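PDB 3EFY: Cif (Cell cycle inhibiting factor) from Escherichia coli, which deamidates a glutamine side chain of host NEDD8 to glutamate, thereby shutting down cullin-RING ubiquitin ligases and inhibiting the host cell cycle. Local coordinates for residues His66-Asp71 against Ala82-Ser87; Leu57-Gly62 against Phe159-Phe164; Cys117-Cys122 against Glu131-Leu136; Val93-Arg98 against Val143-Lys148. One frame throughout, in Å; residues are numbered along the deposited sequence.

Interaction 1: His66-Asp71 against Ala82-Ser87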
loop_
_atom_site.group_PDB
_atom_site.type_symbol
_atom_site.label_atom_id
_atom_site.label_comp_id
_atom_site.label_asym_id
_atom_site.label_seq_id
_atom_site.Cartn_x
_atom_site.Cartn_y
_atom_site.Cartn_z
ATOM N N HIS A 66 3.048 20.046 10.340
ATOM C CA HIS A 66 2.248 18.871 10.454
ATOM C C HIS A 66 1.678 18.520 9.051
ATOM O O HIS A 66 1.579 19.396 8.224
ATOM C CB HIS A 66 1.107 19.210 11.410
ATOM C CG HIS A 66 0.274 18.037 11.768
ATOM N ND1 HIS A 66 0.816 16.780 11.913
ATOM C CD2 HIS A 66 -1.057 17.918 12.035
ATOM C CE1 HIS A 66 -0.164 15.935 12.174
ATOM N NE2 HIS A 66 -1.297 16.603 12.310
ATOM N N ALA A 67 1.509 17.249 8.781
ATOM C CA ALA A 67 0.828 16.793 7.551
ATOM C C ALA A 67 -0.379 15.938 7.897
ATOM O O ALA A 67 -0.392 15.218 8.894
ATOM C CB ALA A 67 1.798 15.990 6.664
ATOM N N TYR A 68 -1.407 15.959 7.036
ATOM C CA TYR A 68 -2.657 15.280 7.353
ATOM C C TYR A 68 -3.541 15.216 6.101
ATOM O O TYR A 68 -3.225 15.862 5.114
ATOM C CB TYR A 68 -3.391 15.979 8.522
ATOM C CG TYR A 68 -3.477 17.449 8.446
ATOM C CD1 TYR A 68 -4.559 18.088 7.829
ATOM C CD2 TYR A 68 -2.457 18.304 8.924
ATOM C CE1 TYR A 68 -4.639 19.482 7.772
ATOM C CE2 TYR A 68 -2.529 19.635 8.812
ATOM C CZ TYR A 68 -3.605 20.266 8.226
ATOM O OH TYR A 68 -3.644 21.647 8.175
ATOM N N ILE A 69 -4.626 14.458 6.184
ATOM C CA ILE A 69 -5.518 14.184 5.017
ATOM C C ILE A 69 -6.897 14.760 5.314
ATOM O O ILE A 69 -7.416 14.555 6.413
ATOM C CB ILE A 69 -5.649 12.717 4.776
ATOM C CG1 ILE A 69 -4.297 12.004 4.521
ATOM C CG2 ILE A 69 -6.596 12.477 3.577
ATOM C CD1 ILE A 69 -3.493 12.620 3.395
ATOM N N VAL A 70 -7.512 15.423 4.327
ATOM C CA VAL A 70 -8.917 15.843 4.393
ATOM C C VAL A 70 -9.644 15.087 3.285
ATOM O O VAL A 70 -9.240 15.136 2.109
ATOM C CB VAL A 70 -9.055 17.302 4.225
ATOM C CG1 VAL A 70 -10.570 17.707 4.265
ATOM C CG2 VAL A 70 -8.298 18.055 5.322
ATOM N N ASP A 71 -10.637 14.310 3.711
ATOM C CA ASP A 71 -11.442 13.439 2.830
ATOM C C ASP A 71 -12.745 14.241 2.614
ATOM O O ASP A 71 -13.448 14.571 3.604
ATOM C CB ASP A 71 -11.637 12.098 3.525
ATOM C CG ASP A 71 -12.574 11.128 2.791
ATOM O OD1 ASP A 71 -13.118 11.497 1.728
ATOM O OD2 ASP A 71 -12.742 9.980 3.282
ATOM N N ALA A 82 -16.603 16.957 5.640
ATOM C CA ALA A 82 -15.299 16.367 5.345
ATOM C C ALA A 82 -14.871 15.535 6.553
ATOM O O ALA A 82 -15.463 15.661 7.629
ATOM C CB ALA A 82 -14.303 17.477 5.068
ATOM N N PHE A 83 -13.808 14.743 6.395
ATOM C CA PHE A 83 -13.230 13.981 7.485
ATOM C C PHE A 83 -11.748 14.321 7.507
ATOM O O PHE A 83 -11.139 14.529 6.458
ATOM C CB PHE A 83 -13.452 12.517 7.288
ATOM C CG PHE A 83 -14.927 12.127 7.311
ATOM C CD1 PHE A 83 -15.513 11.694 8.484
ATOM C CD2 PHE A 83 -15.689 12.188 6.162
ATOM C CE1 PHE A 83 -16.858 11.335 8.521
ATOM C CE2 PHE A 83 -17.060 11.838 6.197
ATOM C CZ PHE A 83 -17.619 11.416 7.379
ATOM N N LEU A 84 -11.166 14.339 8.686
ATOM C CA LEU A 84 -9.714 14.602 8.846
ATOM C C LEU A 84 -9.043 13.360 9.418
ATOM O O LEU A 84 -9.469 12.821 10.432
ATOM C CB LEU A 84 -9.508 15.766 9.792
ATOM C CG LEU A 84 -8.099 16.411 9.760
ATOM C CD1 LEU A 84 -8.206 17.957 9.960
ATOM C CD2 LEU A 84 -7.385 15.730 10.803
ATOM N N TYR A 85 -7.955 12.913 8.774
ATOM C CA TYR A 85 -7.186 11.761 9.176
ATOM C C TYR A 85 -5.724 12.221 9.422
ATOM O O TYR A 85 -5.158 12.969 8.641
ATOM C CB TYR A 85 -7.157 10.620 8.141
ATOM C CG TYR A 85 -8.520 10.316 7.525
ATOM C CD1 TYR A 85 -9.639 10.181 8.313
ATOM C CD2 TYR A 85 -8.657 10.207 6.139
ATOM C CE1 TYR A 85 -10.901 9.889 7.734
ATOM C CE2 TYR A 85 -9.889 9.927 5.580
ATOM C CZ TYR A 85 -11.000 9.807 6.383
ATOM O OH TYR A 85 -12.267 9.568 5.818
ATOM N N GLN A 86 -5.102 11.719 10.481
ATOM C CA GLN A 86 -3.759 12.168 10.859
ATOM C C GLN A 86 -3.125 11.209 11.854
ATOM O O GLN A 86 -3.829 10.460 12.554
ATOM C CB GLN A 86 -3.806 13.566 11.480
ATOM C CG GLN A 86 -4.734 13.657 12.741
ATOM C CD GLN A 86 -4.560 14.884 13.582
ATOM O OE1 GLN A 86 -3.571 15.641 13.481
ATOM N NE2 GLN A 86 -5.525 15.093 14.477
ATOM N N SER A 87 -1.806 11.299 11.952
ATOM C CA SER A 87 -1.053 10.859 13.139
ATOM C C SER A 87 -0.086 11.972 13.496
ATOM O O SER A 87 0.118 12.869 12.700
ATOM C CB SER A 87 -0.294 9.539 12.919
ATOM O OG SER A 87 0.826 9.715 12.070
HETATM O O HOH W 1 -0.832 12.468 9.287
#
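His66 and Gln86 reach across one end of a beta hairpin, their side chains crossing at about a right angle. NE2 of His66 donates to OE1 of Gln86 over 2.7 Å, nearly straight at 164°, with the oxygen close to the ring plane and the nitrogen in the plane of the amide carbonyl; ring and amide planes are turned 49° apart. Gln86 achieves this with CG between its backbone N and carbonyl carbon (chi1 58°) and an extended chain beyond. Its NE2 donates to the backbone O of Phe137, so both ends of the amide are held and its rotation is fixed. CE1 of His66 also lies 3.1 Å from Ser87 O, at the ring edge. Beside the His66-Gln86 bond a water accepts from Ser87 N and donates to Ala67 O, where direct strand pairing has ended.

Further along, antiparallel pairing takes over: Ile69 and Tyr85, then Asp71 and Phe83, exchange paired N-H...O bonds. At the far end the Tyr85 hydroxyl donates to OD2 of Asp71 on its anti side (OH to OD2, 2.6 Å), while Tyr166 binds OD1.

His66 and Gln86 are both active-site residues, and the His66 side chain lies about 4 Å from that of Cys10. The geometry is consistent with a Cys-His-Gln triad of the papain-like kind, the glutamine oxygen probably holding the imidazole turned toward Cys10.

Interaction 2: Leu57-Gly62 against Phe159-Phe164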
loop_
_atom_site.group_PDB
_atom_site.type_symbol
_atom_site.label_atom_id
_atom_site.label_comp_id
_atom_site.label_asym_id
_atom_site.label_seq_id
_atom_site.Cartn_x
_atom_site.Cartn_y
_atom_site.Cartn_z
ATOM N N LEU A 57 -7.524 15.289 -0.101
ATOM C CA LEU A 57 -6.623 16.397 -0.036
ATOM C C LEU A 57 -5.503 16.098 0.941
ATOM O O LEU A 57 -5.757 15.891 2.164
ATOM C CB LEU A 57 -7.366 17.649 0.402
ATOM C CG LEU A 57 -6.615 18.937 0.580
ATOM C CD1 LEU A 57 -6.177 19.530 -0.791
ATOM C CD2 LEU A 57 -7.515 19.968 1.307
ATOM N N ARG A 58 -4.262 16.066 0.416
ATOM C CA ARG A 58 -3.091 15.932 1.300
ATOM C C ARG A 58 -2.574 17.309 1.654
ATOM O O ARG A 58 -2.331 18.128 0.768
ATOM C CB ARG A 58 -1.969 15.122 0.639
ATOM C CG ARG A 58 -0.861 14.802 1.639
ATOM C CD ARG A 58 0.375 14.367 0.900
ATOM N NE ARG A 58 1.438 13.890 1.790
ATOM C CZ ARG A 58 2.183 14.653 2.588
ATOM N NH1 ARG A 58 1.988 15.957 2.667
ATOM N NH2 ARG A 58 3.130 14.091 3.340
ATOM N N VAL A 59 -2.482 17.608 2.951
ATOM C CA VAL A 59 -2.036 18.876 3.442
ATOM C C VAL A 59 -0.652 18.811 4.073
ATOM O O VAL A 59 -0.433 18.052 5.006
ATOM C CB VAL A 59 -2.976 19.428 4.557
ATOM C CG1 VAL A 59 -2.568 20.854 4.932
ATOM C CG2 VAL A 59 -4.472 19.344 4.070
ATOM N N ASN A 60 0.240 19.642 3.568
ATOM C CA ASN A 60 1.589 19.843 4.156
ATOM C C ASN A 60 1.519 21.225 4.789
ATOM O O ASN A 60 1.516 22.255 4.103
ATOM C CB ASN A 60 2.636 19.744 3.029
ATOM C CG ASN A 60 3.885 19.019 3.414
ATOM O OD1 ASN A 60 4.983 19.520 3.046
ATOM N ND2 ASN A 60 3.814 17.836 4.054
ATOM N N ASP A 61 1.306 21.241 6.108
ATOM C CA ASP A 61 1.076 22.447 6.864
ATOM C C ASP A 61 2.377 22.878 7.539
ATOM O O ASP A 61 2.717 22.402 8.597
ATOM C CB ASP A 61 -0.052 22.146 7.868
ATOM C CG ASP A 61 -0.546 23.328 8.658
ATOM O OD1 ASP A 61 0.171 24.332 8.820
ATOM O OD2 ASP A 61 -1.713 23.203 9.165
ATOM N N GLY A 62 3.045 23.845 6.890
ATOM C CA GLY A 62 4.376 24.280 7.300
ATOM C C GLY A 62 4.318 25.028 8.623
ATOM O O GLY A 62 5.209 24.866 9.486
ATOM N N PHE A 159 1.668 26.585 3.222
ATOM C CA PHE A 159 0.939 25.373 2.848
ATOM C C PHE A 159 1.342 24.867 1.469
ATOM O O PHE A 159 1.611 25.655 0.554
ATOM C CB PHE A 159 -0.564 25.639 2.810
ATOM C CG PHE A 159 -1.200 25.802 4.169
ATOM C CD1 PHE A 159 -1.576 24.692 4.893
ATOM C CD2 PHE A 159 -1.416 27.047 4.693
ATOM C CE1 PHE A 159 -2.182 24.797 6.136
ATOM C CE2 PHE A 159 -2.057 27.196 5.958
ATOM C CZ PHE A 159 -2.406 26.065 6.692
ATOM N N SER A 160 1.329 23.549 1.323
ATOM C CA SER A 160 1.390 22.865 0.013
ATOM C C SER A 160 0.334 21.758 0.054
ATOM O O SER A 160 0.265 21.017 1.034
ATOM C CB SER A 160 2.748 22.206 -0.152
ATOM O OG SER A 160 2.888 21.510 -1.375
ATOM N N PHE A 161 -0.455 21.637 -1.006
ATOM C CA PHE A 161 -1.532 20.679 -1.068
ATOM C C PHE A 161 -1.374 19.763 -2.263
ATOM O O PHE A 161 -0.774 20.125 -3.280
ATOM C CB PHE A 161 -2.861 21.382 -1.222
ATOM C CG PHE A 161 -3.187 22.323 -0.092
ATOM C CD1 PHE A 161 -3.763 21.823 1.071
ATOM C CD2 PHE A 161 -2.940 23.683 -0.203
ATOM C CE1 PHE A 161 -4.083 22.694 2.125
ATOM C CE2 PHE A 161 -3.281 24.550 0.813
ATOM C CZ PHE A 161 -3.842 24.044 1.987
ATOM N N GLN A 162 -1.944 18.565 -2.147
ATOM C CA GLN A 162 -2.171 17.680 -3.312
ATOM C C GLN A 162 -3.634 17.268 -3.278
ATOM O O GLN A 162 -4.161 16.903 -2.206
ATOM C CB GLN A 162 -1.294 16.444 -3.281
ATOM C CG GLN A 162 0.203 16.798 -3.272
ATOM C CD GLN A 162 1.099 15.589 -3.198
ATOM O OE1 GLN A 162 0.628 14.440 -3.122
ATOM N NE2 GLN A 162 2.418 15.825 -3.259
ATOM N N LEU A 163 -4.309 17.380 -4.435
ATOM C CA LEU A 163 -5.752 17.133 -4.496
ATOM C C LEU A 163 -6.047 16.102 -5.592
ATOM O O LEU A 163 -5.652 16.317 -6.764
ATOM C CB LEU A 163 -6.474 18.410 -4.806
ATOM C CG LEU A 163 -7.977 18.406 -4.941
ATOM C CD1 LEU A 163 -8.659 17.902 -3.640
ATOM C CD2 LEU A 163 -8.446 19.832 -5.313
ATOM N N PHE A 164 -6.729 15.042 -5.245
ATOM C CA PHE A 164 -7.070 13.985 -6.177
ATOM C C PHE A 164 -8.533 13.563 -6.058
ATOM O O PHE A 164 -9.067 13.440 -4.947
ATOM C CB PHE A 164 -6.243 12.723 -5.925
ATOM C CG PHE A 164 -4.775 12.830 -6.232
ATOM C CD1 PHE A 164 -3.906 13.395 -5.324
ATOM C CD2 PHE A 164 -4.250 12.264 -7.383
ATOM C CE1 PHE A 164 -2.527 13.420 -5.568
ATOM C CE2 PHE A 164 -2.858 12.291 -7.619
ATOM C CZ PHE A 164 -2.017 12.886 -6.683
#
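Leu57 to Asp61 pairs with Phe159 to Leu163 in regular antiparallel register, the two strand axes 4.7 Å apart at closest approach and 170° between their directions. This joins the late strand 159-166 to strand 54-61 at one border of the five-stranded antiparallel sheet. Arg58 with Gln162 and Asn60 with Ser160 are the hydrogen-bonded pairs; the shortest of their four bonds runs from Arg58 N to Gln162 O, 2.8 Å.

Leu57, Val59, Asp61, Phe159, Phe161 and Leu163 share one face of the sheet. CG1 of Val59 touches both phenylalanines, coming within 3.7 Å of CE1 of Phe161 and meeting the Phe159 ring at its edge. It does so with CG1 anti to the backbone N (chi1 -173°), while its other methyl, CG2, also rests against Phe161. CD1 of Leu57 also packs on Phe161, 3.8 Å from its CD1, and reaches CD1 of Leu163. Both rings meet Phe120 of helix 113-124 edge-to-face, and Phe161 also packs on Leu39 and Leu42 of helix 39-47.

On the other face Arg58 and Gln162 run side by side. Each is anchored beyond the pair: Arg58 NE donates to Asn15, and the Gln162 amide bonds Tyr29 and Phe31.

Asp61 lies alongside Phe159 with carboxylate and ring planes 44° apart, and its OD2 accepts the hydroxyls of Tyr68 and Tyr119 while CG sits 3.3 Å from CE1 of Phe159.

Interaction 3: Cys117-Cys122 against Glu131-Leu136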
loop_
_atom_site.group_PDB
_atom_site.type_symbol
_atom_site.label_atom_id
_atom_site.label_comp_id
_atom_site.label_asym_id
_atom_site.label_seq_id
_atom_site.Cartn_x
_atom_site.Cartn_y
_atom_site.Cartn_z
ATOM N N CYS A 117 -11.027 24.930 6.055
ATOM C CA CYS A 117 -10.642 25.988 5.147
ATOM C C CYS A 117 -10.439 27.359 5.820
ATOM O O CYS A 117 -9.509 28.114 5.510
ATOM C CB CYS A 117 -11.619 26.052 3.967
ATOM S SG CYS A 117 -11.399 24.596 2.901
ATOM N N ASN A 118 -11.300 27.683 6.762
ATOM C CA ASN A 118 -11.133 28.895 7.535
ATOM C C ASN A 118 -9.820 28.822 8.299
ATOM O O ASN A 118 -9.074 29.802 8.346
ATOM C CB ASN A 118 -12.275 29.074 8.518
ATOM C CG ASN A 118 -12.092 30.323 9.407
ATOM O OD1 ASN A 118 -11.778 30.223 10.602
ATOM N ND2 ASN A 118 -12.252 31.508 8.809
ATOM N N TYR A 119 -9.517 27.652 8.855
ATOM C CA TYR A 119 -8.220 27.451 9.531
ATOM C C TYR A 119 -7.038 27.739 8.585
ATOM O O TYR A 119 -6.093 28.466 8.932
ATOM C CB TYR A 119 -8.119 26.020 10.202
ATOM C CG TYR A 119 -6.710 25.631 10.466
ATOM C CD1 TYR A 119 -6.002 26.189 11.525
ATOM C CD2 TYR A 119 -6.008 24.824 9.557
ATOM C CE1 TYR A 119 -4.676 25.927 11.708
ATOM C CE2 TYR A 119 -4.680 24.529 9.747
ATOM C CZ TYR A 119 -4.014 25.082 10.825
ATOM O OH TYR A 119 -2.691 24.862 11.014
ATOM N N PHE A 120 -7.058 27.184 7.361
ATOM C CA PHE A 120 -5.972 27.434 6.415
ATOM C C PHE A 120 -5.802 28.939 6.195
ATOM O O PHE A 120 -4.681 29.484 6.184
ATOM C CB PHE A 120 -6.244 26.800 5.028
ATOM C CG PHE A 120 -6.374 25.296 5.010
ATOM C CD1 PHE A 120 -5.715 24.481 5.876
ATOM C CD2 PHE A 120 -7.154 24.704 4.030
ATOM C CE1 PHE A 120 -5.881 23.139 5.819
ATOM C CE2 PHE A 120 -7.289 23.384 3.945
ATOM C CZ PHE A 120 -6.672 22.574 4.829
ATOM N N SER A 121 -6.935 29.609 6.020
ATOM C CA SER A 121 -6.917 31.040 5.759
ATOM C C SER A 121 -6.310 31.823 6.934
ATOM O O SER A 121 -5.434 32.648 6.742
ATOM C CB SER A 121 -8.321 31.547 5.440
ATOM O OG SER A 121 -8.212 32.915 5.084
ATOM N N CYS A 122 -6.756 31.524 8.139
ATOM C CA CYS A 122 -6.208 32.174 9.345
ATOM C C CYS A 122 -4.713 31.910 9.524
ATOM O O CYS A 122 -3.940 32.839 9.712
ATOM C CB CYS A 122 -6.952 31.712 10.591
ATOM S SG CYS A 122 -8.650 32.268 10.675
ATOM N N GLU A 131 -7.810 27.785 20.090
ATOM C CA GLU A 131 -9.028 27.037 20.240
ATOM C C GLU A 131 -9.375 26.368 18.907
ATOM O O GLU A 131 -9.808 25.235 18.909
ATOM C CB GLU A 131 -10.194 27.903 20.734
ATOM C CG GLU A 131 -9.988 28.469 22.153
ATOM C CD GLU A 131 -10.144 27.453 23.286
ATOM O OE1 GLU A 131 -10.419 26.252 23.035
ATOM O OE2 GLU A 131 -9.979 27.872 24.464
ATOM N N GLN A 132 -9.157 27.101 17.825
ATOM C CA GLN A 132 -9.428 26.608 16.447
ATOM C C GLN A 132 -8.555 25.358 16.176
ATOM O O GLN A 132 -9.030 24.325 15.739
ATOM C CB GLN A 132 -9.138 27.714 15.470
ATOM C CG GLN A 132 -9.269 27.339 14.036
ATOM C CD GLN A 132 -9.085 28.516 13.105
ATOM O OE1 GLN A 132 -8.080 29.253 13.152
ATOM N NE2 GLN A 132 -10.068 28.698 12.234
ATOM N N ILE A 133 -7.279 25.456 16.523
ATOM C CA ILE A 133 -6.323 24.342 16.311
ATOM C C ILE A 133 -6.674 23.145 17.165
ATOM O O ILE A 133 -6.706 22.010 16.705
ATOM C CB ILE A 133 -4.859 24.811 16.563
ATOM C CG1 ILE A 133 -4.429 25.854 15.559
ATOM C CG2 ILE A 133 -3.852 23.614 16.561
ATOM C CD1 ILE A 133 -3.111 26.518 15.922
ATOM N N ALA A 134 -6.985 23.363 18.449
ATOM C CA ALA A 134 -7.395 22.243 19.288
ATOM C C ALA A 134 -8.649 21.561 18.843
ATOM O O ALA A 134 -8.748 20.332 18.884
ATOM C CB ALA A 134 -7.565 22.684 20.744
ATOM N N THR A 135 -9.633 22.339 18.404
ATOM C CA THR A 135 -10.904 21.784 17.931
ATOM C C THR A 135 -10.722 20.868 16.720
ATOM O O THR A 135 -11.313 19.819 16.639
ATOM C CB THR A 135 -11.915 22.863 17.616
ATOM O OG1 THR A 135 -12.288 23.504 18.857
ATOM C CG2 THR A 135 -13.169 22.276 17.004
ATOM N N LEU A 136 -9.806 21.252 15.851
ATOM C CA LEU A 136 -9.541 20.467 14.632
ATOM C C LEU A 136 -8.605 19.272 14.862
ATOM O O LEU A 136 -8.838 18.193 14.318
ATOM C CB LEU A 136 -8.974 21.365 13.539
ATOM C CG LEU A 136 -9.983 22.359 12.937
ATOM C CD1 LEU A 136 -9.287 23.461 12.116
ATOM C CD2 LEU A 136 -11.042 21.551 12.105
#
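Gln132 pushes its extended side chain from helix 130-137 toward helix 113-124 and ends against Asn118, Tyr119 and Cys122. Its NE2 donates a weak hydrogen bond to OD1 of Asn118: the 2.8 Å separation is short, but the angle at the hydrogen is only 122°. The same NE2 sits 3.5 Å from CA of Tyr119, and OE1 is 3.7 Å from CB of Cys122. Against the Tyr119 ring the amide stands perpendicular, with OE1 at the ring edge.

The next residue, Ile133, sets CG1 3.9 Å from CE1 of the Tyr119 ring; one turn after Gln132, CD1 of Leu136 comes 3.4 Å from CB of Tyr119. With CG roughly anti to the backbone N (chi1 160°), the ring carries CE1 to Ile133.

The contact joins a pair of consecutive helices, 113-124 and 130-137, packed at an angle in roughly antiparallel sense. The segments make 141° between their directions and their axes stay 10.8 Å apart at closest approach, so side chains rather than backbones span the gap. Neighbours flank the contact: Asp129 OD1 accepts the backbone N of Gln132, Phe137 meets Tyr119 edge-to-face, and Leu64 packs on both Tyr119 and Ile133.

The chemistry is thus divided: a bent amide-amide bond lies by partly exposed Gln132 and exposed Asn118, whereas the buried part is apolar. The Tyr119 hydroxyl, carried past this apolar contact, has its strongest partner in OD2 of Asp61, which ties the helix pair to the sheet; the acceptor's charge would probably strengthen that bond.

Interaction 4: Val93-Arg98 against Val143-Lys148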
loop_
_atom_site.group_PDB
_atom_site.type_symbol
_atom_site.label_atom_id
_atom_site.label_comp_id
_atom_site.label_asym_id
_atom_site.label_seq_id
_atom_site.Cartn_x
_atom_site.Cartn_y
_atom_site.Cartn_z
ATOM N N VAL A 93 3.668 21.667 17.556
ATOM C CA VAL A 93 2.554 22.376 18.216
ATOM C C VAL A 93 1.591 21.427 18.894
ATOM O O VAL A 93 1.160 21.620 20.045
ATOM C CB VAL A 93 1.759 23.289 17.226
ATOM C CG1 VAL A 93 0.565 23.946 17.902
ATOM C CG2 VAL A 93 2.691 24.367 16.605
ATOM N N THR A 94 1.202 20.378 18.167
ATOM C CA THR A 94 0.240 19.417 18.637
ATOM C C THR A 94 0.949 18.254 19.325
ATOM O O THR A 94 2.115 17.950 19.050
ATOM C CB THR A 94 -0.581 18.935 17.390
ATOM O OG1 THR A 94 0.336 18.829 16.286
ATOM C CG2 THR A 94 -1.633 19.914 17.053
ATOM N N ARG A 95 0.248 17.580 20.220
ATOM C CA ARG A 95 0.820 16.481 20.956
ATOM C C ARG A 95 0.830 15.155 20.214
ATOM O O ARG A 95 0.168 15.006 19.148
ATOM C CB ARG A 95 0.095 16.340 22.292
ATOM C CG ARG A 95 -1.325 15.880 22.183
ATOM C CD ARG A 95 -1.892 15.549 23.545
ATOM N NE ARG A 95 -3.307 15.811 23.613
ATOM C CZ ARG A 95 -4.147 15.262 24.477
ATOM N NH1 ARG A 95 -3.703 14.411 25.425
ATOM N NH2 ARG A 95 -5.432 15.596 24.432
ATOM N N LYS A 96 1.592 14.184 20.728
ATOM C CA LYS A 96 1.651 12.839 20.136
ATOM C C LYS A 96 0.278 12.209 20.010
ATOM O O LYS A 96 -0.521 12.267 20.945
ATOM C CB LYS A 96 2.510 11.849 20.969
ATOM C CG LYS A 96 2.709 10.498 20.279
ATOM C CD LYS A 96 3.717 9.550 20.964
ATOM C CE LYS A 96 3.632 8.120 20.391
ATOM N NZ LYS A 96 4.151 8.046 18.985
ATOM N N LEU A 97 0.020 11.637 18.830
ATOM C CA LEU A 97 -1.249 11.013 18.477
ATOM C C LEU A 97 -1.068 9.817 17.554
ATOM O O LEU A 97 -0.587 9.968 16.425
ATOM C CB LEU A 97 -2.118 12.064 17.794
ATOM C CG LEU A 97 -3.464 11.648 17.215
ATOM C CD1 LEU A 97 -4.461 11.255 18.352
ATOM C CD2 LEU A 97 -4.042 12.857 16.456
ATOM N N ARG A 98 -1.427 8.627 18.015
ATOM C CA ARG A 98 -1.363 7.438 17.185
ATOM C C ARG A 98 -2.522 7.437 16.210
ATOM O O ARG A 98 -3.655 7.804 16.579
ATOM C CB ARG A 98 -1.368 6.164 18.013
ATOM C CG ARG A 98 -0.138 6.087 18.942
ATOM C CD ARG A 98 -0.232 4.879 19.887
ATOM N NE ARG A 98 -0.398 3.678 19.095
ATOM C CZ ARG A 98 -1.513 2.955 19.005
ATOM N NH1 ARG A 98 -2.608 3.269 19.708
ATOM N NH2 ARG A 98 -1.526 1.893 18.203
ATOM N N VAL A 143 -6.960 22.776 24.470
ATOM C CA VAL A 143 -6.029 23.825 24.135
ATOM C C VAL A 143 -4.767 23.802 25.040
ATOM O O VAL A 143 -3.681 24.170 24.594
ATOM C CB VAL A 143 -6.726 25.210 24.158
ATOM C CG1 VAL A 143 -7.105 25.598 25.589
ATOM C CG2 VAL A 143 -5.825 26.282 23.588
ATOM N N LYS A 144 -4.914 23.311 26.267
ATOM C CA LYS A 144 -3.768 23.247 27.188
ATOM C C LYS A 144 -2.712 22.258 26.747
ATOM O O LYS A 144 -1.582 22.312 27.254
ATOM C CB LYS A 144 -4.200 22.908 28.613
ATOM C CG LYS A 144 -5.136 23.946 29.186
ATOM C CD LYS A 144 -5.457 23.649 30.614
ATOM C CE LYS A 144 -6.380 24.716 31.196
ATOM N NZ LYS A 144 -6.969 24.230 32.495
ATOM N N MET A 145 -3.044 21.345 25.832
ATOM C CA MET A 145 -2.049 20.386 25.339
ATOM C C MET A 145 -1.206 20.914 24.189
ATOM O O MET A 145 -0.246 20.243 23.782
ATOM C CB MET A 145 -2.692 19.065 24.938
ATOM C CG MET A 145 -3.394 18.298 26.026
ATOM S SD MET A 145 -2.103 17.751 27.162
ATOM C CE MET A 145 -2.403 18.899 28.483
ATOM N N LEU A 146 -1.547 22.076 23.638
ATOM C CA LEU A 146 -0.830 22.637 22.522
ATOM C C LEU A 146 0.342 23.442 22.989
ATOM O O LEU A 146 0.374 23.914 24.137
ATOM C CB LEU A 146 -1.715 23.549 21.697
ATOM C CG LEU A 146 -2.955 22.861 21.144
ATOM C CD1 LEU A 146 -3.743 23.937 20.367
ATOM C CD2 LEU A 146 -2.659 21.645 20.236
ATOM N N ARG A 147 1.293 23.603 22.103
ATOM C CA ARG A 147 2.458 24.448 22.339
ATOM C C ARG A 147 2.577 25.504 21.245
ATOM O O ARG A 147 3.210 25.274 20.212
ATOM C CB ARG A 147 3.703 23.584 22.415
ATOM C CG ARG A 147 3.752 22.706 23.699
ATOM C CD ARG A 147 5.073 22.026 23.837
ATOM N NE ARG A 147 5.140 21.262 25.079
ATOM C CZ ARG A 147 6.173 20.496 25.415
ATOM N NH1 ARG A 147 7.236 20.405 24.632
ATOM N NH2 ARG A 147 6.133 19.825 26.547
ATOM N N LYS A 148 1.988 26.672 21.487
ATOM C CA LYS A 148 1.969 27.726 20.495
ATOM C C LYS A 148 3.359 28.168 20.066
ATOM O O LYS A 148 3.534 28.581 18.927
ATOM C CB LYS A 148 1.157 28.922 20.965
ATOM C CG LYS A 148 1.870 29.852 21.913
ATOM C CD LYS A 148 1.066 31.168 22.038
ATOM C CE LYS A 148 1.601 32.028 23.166
ATOM N NZ LYS A 148 1.402 31.311 24.473
#
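Val93 O receives the backbone N-H of Arg147 over 2.9 Å, in the carbonyl plane and on a lone pair, with 156° at the hydrogen; this is the one hydrogen bond between the two segments. The same oxygen takes a CA-H...O contact from Leu146, CA to O 3.3 Å. Around this point the fit is close: CG2 of Thr94 and CD2 of Leu146 lie side by side 3.8 Å apart, and both methyls of Val93 approach the Arg147 carbonyl oxygen. Leu146 also packs on Leu130 and Ile133, and Val93 on Leu64 and Ile151.

The contact thus joins the loop between strand 81-85 and helix 99-103 to the one between helix 130-137 and strand 159-166, where residues 143-145 form a short 3-10 turn.

Toward solvent, the contact rests on the long chains of Arg95 and exposed Met145. CG of Met145 sits over the centre of one guanidinium face of Arg95, 3.4 Å above its plane and 3.5 Å from NE. Salt bridges to Asp138 through NE and Asp140 through NH2 hold that guanidinium. Arg147, with CG beside its backbone N (chi1 -70°), leads its charged end away from Val93 and the buried side.

How the interactions relate
Interactions 1 and 2 belong to one sheet, strands 54-61 and 66-72 being neighbours in it, and their centres lie 10 Å apart. Asp61 of interaction 2 joins three contacts: its OD2 is 2.7 Å from the OH of Tyr68 in interaction 1 and 2.7 Å from the OH of Tyr119 in interaction 3. Interaction 3 meets interaction 4 where CG2 of Ile133 touches CD1 of Leu146 at 3.8 Å. Interaction 1 contains active-site His66 and Gln86; the side chains of Asp61 and Thr94 each come about 5 Å from that of His66, and Leu97 of interaction 4 packs on Gln86. Interactions 2 and 4 do not touch, their nearest atoms being about 8 Å apart.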